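Local structure of protein tyrosine phosphatase PRL-1 (Leishmania major, 3S4O) at residues Pro31-Ile40 / Thr58-Ile69. The protein dephosphorylates phosphotyrosine in proteins and may act as a virulence factor supporting survival of the parasite inside host macrophages. Residues are numbered along the deposited sequence; the frame is centred on the assembly and turned at random.
Sequences PSPSNLPTYI and TYDATLVKSRGI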
# COMPACT_ATOMS: atom_id res chain seq x y z
N PRO A 31 10.44 8.67 -4.78
CA PRO A 31 11.86 8.98 -4.82
C PRO A 31 12.20 10.01 -5.88
O PRO A 31 11.51 10.09 -6.90
CB PRO A 31 12.50 7.65 -5.20
CG PRO A 31 11.49 7.01 -6.04
CD PRO A 31 10.17 7.38 -5.43
N SER A 32 13.25 10.79 -5.63
CA SER A 32 13.89 11.58 -6.67
C SER A 32 14.89 10.68 -7.41
O SER A 32 15.47 9.78 -6.81
CB SER A 32 14.58 12.83 -6.09
OG SER A 32 15.68 12.50 -5.25
N PRO A 33 15.08 10.92 -8.71
CA PRO A 33 16.03 10.13 -9.51
C PRO A 33 17.44 10.10 -8.94
O PRO A 33 18.12 9.08 -9.03
CB PRO A 33 16.02 10.85 -10.85
CG PRO A 33 14.66 11.45 -10.95
CD PRO A 33 14.26 11.81 -9.56
N SER A 34 17.88 11.22 -8.38
CA SER A 34 19.23 11.34 -7.82
C SER A 34 19.41 10.60 -6.48
O SER A 34 20.52 10.21 -6.13
CB SER A 34 19.61 12.81 -7.63
OG SER A 34 18.72 13.45 -6.74
N ASN A 35 18.32 10.43 -5.75
CA ASN A 35 18.37 9.74 -4.45
C ASN A 35 17.89 8.28 -4.55
O ASN A 35 17.75 7.59 -3.54
CB ASN A 35 17.54 10.51 -3.40
CG ASN A 35 17.70 9.97 -1.97
OD1 ASN A 35 16.80 9.30 -1.43
ND2 ASN A 35 18.84 10.29 -1.34
N LEU A 36 17.64 7.81 -5.78
CA LEU A 36 17.02 6.50 -6.00
C LEU A 36 17.78 5.30 -5.40
O LEU A 36 17.16 4.40 -4.86
CB LEU A 36 16.73 6.26 -7.49
CG LEU A 36 15.84 5.05 -7.79
CD1 LEU A 36 14.50 5.12 -7.08
CD2 LEU A 36 15.62 4.93 -9.30
N PRO A 37 19.11 5.28 -5.49
CA PRO A 37 19.88 4.19 -4.88
C PRO A 37 19.74 4.14 -3.35
O PRO A 37 19.57 3.05 -2.79
CB PRO A 37 21.32 4.52 -5.26
CG PRO A 37 21.20 5.29 -6.51
CD PRO A 37 19.96 6.11 -6.35
N THR A 38 19.81 5.30 -2.71
CA THR A 38 19.59 5.40 -1.26
C THR A 38 18.20 4.92 -0.89
O THR A 38 18.00 4.20 0.09
CB THR A 38 19.74 6.85 -0.75
OG1 THR A 38 21.03 7.34 -1.10
CG2 THR A 38 19.56 6.91 0.77
N TYR A 39 17.24 5.33 -1.70
CA TYR A 39 15.83 5.00 -1.51
C TYR A 39 15.60 3.49 -1.61
O TYR A 39 14.93 2.89 -0.78
CB TYR A 39 15.03 5.74 -2.58
CG TYR A 39 13.52 5.65 -2.45
CD1 TYR A 39 12.83 4.60 -3.02
CD2 TYR A 39 12.80 6.65 -1.81
CE1 TYR A 39 11.45 4.52 -2.95
CE2 TYR A 39 11.42 6.59 -1.73
CZ TYR A 39 10.75 5.52 -2.30
OH TYR A 39 9.38 5.41 -2.23
N ILE A 40 16.17 2.88 -2.64
CA ILE A 40 16.08 1.43 -2.81
C ILE A 40 16.68 0.70 -1.61
O ILE A 40 16.11 -0.28 -1.12
CB ILE A 40 16.79 0.94 -4.06
CG1 ILE A 40 16.00 1.31 -5.31
CG2 ILE A 40 16.97 -0.57 -3.99
CD1 ILE A 40 16.87 1.42 -6.54
N THR A 58 7.84 9.02 -12.37
CA THR A 58 8.78 10.11 -12.14
C THR A 58 10.22 9.57 -12.14
O THR A 58 11.18 10.31 -11.90
CB THR A 58 8.44 10.81 -10.80
OG1 THR A 58 7.44 11.81 -11.04
CG2 THR A 58 9.66 11.47 -10.16
N TYR A 59 10.35 8.28 -12.46
CA TYR A 59 11.65 7.60 -12.44
C TYR A 59 11.59 6.21 -13.09
O TYR A 59 10.52 5.68 -13.40
CB TYR A 59 12.16 7.46 -11.00
CG TYR A 59 11.37 6.49 -10.17
CD1 TYR A 59 10.23 6.90 -9.49
CD2 TYR A 59 11.76 5.16 -10.06
CE1 TYR A 59 9.49 6.00 -8.73
CE2 TYR A 59 11.04 4.25 -9.30
CZ TYR A 59 9.91 4.68 -8.64
OH TYR A 59 9.20 3.78 -7.88
N ASP A 60 12.76 5.61 -13.24
CA ASP A 60 12.91 4.34 -13.94
C ASP A 60 12.77 3.15 -13.00
O ASP A 60 13.66 2.84 -12.20
CB ASP A 60 14.26 4.27 -14.66
CG ASP A 60 14.29 3.23 -15.76
OD1 ASP A 60 13.40 2.34 -15.78
OD2 ASP A 60 15.21 3.30 -16.61
N ALA A 61 11.65 2.44 -13.14
CA ALA A 61 11.30 1.33 -12.26
C ALA A 61 12.24 0.12 -12.39
O ALA A 61 12.37 -0.68 -11.47
CB ALA A 61 9.85 0.91 -12.49
N THR A 62 12.92 0.01 -13.53
CA THR A 62 13.80 -1.13 -13.80
C THR A 62 14.97 -1.22 -12.81
O THR A 62 15.44 -2.31 -12.49
CB THR A 62 14.37 -1.09 -15.23
OG1 THR A 62 15.00 0.18 -15.47
CG2 THR A 62 13.25 -1.32 -16.26
N LEU A 63 15.41 -0.06 -12.32
CA LEU A 63 16.47 -0.03 -11.29
C LEU A 63 16.03 -0.63 -9.97
O LEU A 63 16.86 -1.03 -9.18
CB LEU A 63 16.97 1.39 -11.00
CG LEU A 63 18.12 1.51 -9.96
CD1 LEU A 63 19.21 0.40 -10.07
CD2 LEU A 63 18.78 2.88 -10.01
N VAL A 64 14.73 -0.61 -9.72
CA VAL A 64 14.17 -1.14 -8.48
C VAL A 64 13.92 -2.63 -8.64
O VAL A 64 14.18 -3.41 -7.72
CB VAL A 64 12.85 -0.42 -8.08
CG1 VAL A 64 12.26 -1.03 -6.81
CG2 VAL A 64 13.07 1.07 -7.88
N LYS A 65 13.43 -3.02 -9.81
CA LYS A 65 13.16 -4.42 -10.13
C LYS A 65 14.41 -5.27 -10.03
O LYS A 65 14.35 -6.43 -9.64
CB LYS A 65 12.56 -4.56 -11.53
CG LYS A 65 11.08 -4.19 -11.63
CD LYS A 65 10.52 -4.62 -13.01
CE LYS A 65 10.11 -3.47 -13.92
NZ LYS A 65 10.01 -2.12 -13.30
N SER A 66 15.54 -4.67 -10.37
CA SER A 66 16.79 -5.41 -10.46
C SER A 66 17.40 -5.65 -9.08
O SER A 66 18.39 -6.35 -8.95
CB SER A 66 17.79 -4.66 -11.36
OG SER A 66 18.39 -3.58 -10.69
N ARG A 67 16.79 -5.07 -8.06
CA ARG A 67 17.29 -5.23 -6.69
C ARG A 67 16.31 -5.99 -5.82
O ARG A 67 16.27 -5.80 -4.61
CB ARG A 67 17.61 -3.87 -6.11
CG ARG A 67 18.72 -3.23 -6.92
CD ARG A 67 19.26 -1.97 -6.34
NE ARG A 67 20.34 -1.43 -7.17
CZ ARG A 67 21.60 -1.87 -7.18
NH1 ARG A 67 22.50 -1.31 -7.98
NH2 ARG A 67 21.98 -2.88 -6.40
N GLY A 68 15.55 -6.87 -6.46
CA GLY A 68 14.74 -7.86 -5.77
C GLY A 68 13.38 -7.38 -5.30
O GLY A 68 12.70 -8.10 -4.59
N ILE A 69 13.00 -6.16 -5.71
CA ILE A 69 11.70 -5.61 -5.36
C ILE A 69 10.78 -5.60 -6.58
O ILE A 69 11.14 -5.09 -7.64
CB ILE A 69 11.82 -4.18 -4.78
CG1 ILE A 69 12.56 -4.21 -3.43
CG2 ILE A 69 10.45 -3.59 -4.58
CD1 ILE A 69 13.29 -2.92 -3.12
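The phenol ring of Y59 carries P31 on one face: CG of the proline sits 3.8 Å from the ring centroid, 21° off the normal and displaced toward CE1, a CH-pi contact. L36 reaches the same ring obliquely, its CD2 3.9 Å from Y59 CD2. A chi1 of 70° holds the Y59 ring against P31 and L36. Its hydroxyl hydrogen-bonds H115 NE2, and R53 makes a cation-pi contact with the ring. P31 serves two rings, since its CB lies over the centre of the Y39 ring, 3.4 Å above the plane, while its CG is spent on Y59. Farther along, the contact is mostly aliphatic. L36 and L63 run antiparallel alongside one another, CD2 to CD2 at 3.8 Å. One helical turn on, I40 spreads its branches: CD1 packs 3.6 Å from L63 CG and also touches the L63 carbonyl oxygen, while CG1 lies against V64 CG2. Its chi1 of -73° puts CG1 beside the backbone N and sends CG2 opposite that N, to rest 3.6 Å from R67 CD, crossing the arginine's extended methylene chain at about a right angle. No hydrogen bond joins the two segments. The turn into helix 62-65 is fixed locally, D60 OD1 accepting from both T62 OG1 (2.7 Å) and T62 N on one face of its carboxylate. V64 also packs on V71 of strand 70-73, and I69 on L51 of strand 48-53. The T58 end comes within about 9 Å, side chain to side chain, of C116, the predicted phosphocysteine nucleophile. The contact itself joins two successive beta-alpha-beta crossovers, helix 36-44 linking parallel strands 21-28 and 48-53 and helix 62-65 linking 48-53 and 70-73, in the alpha/beta fold of the cysteine-dependent tyrosine phosphatases.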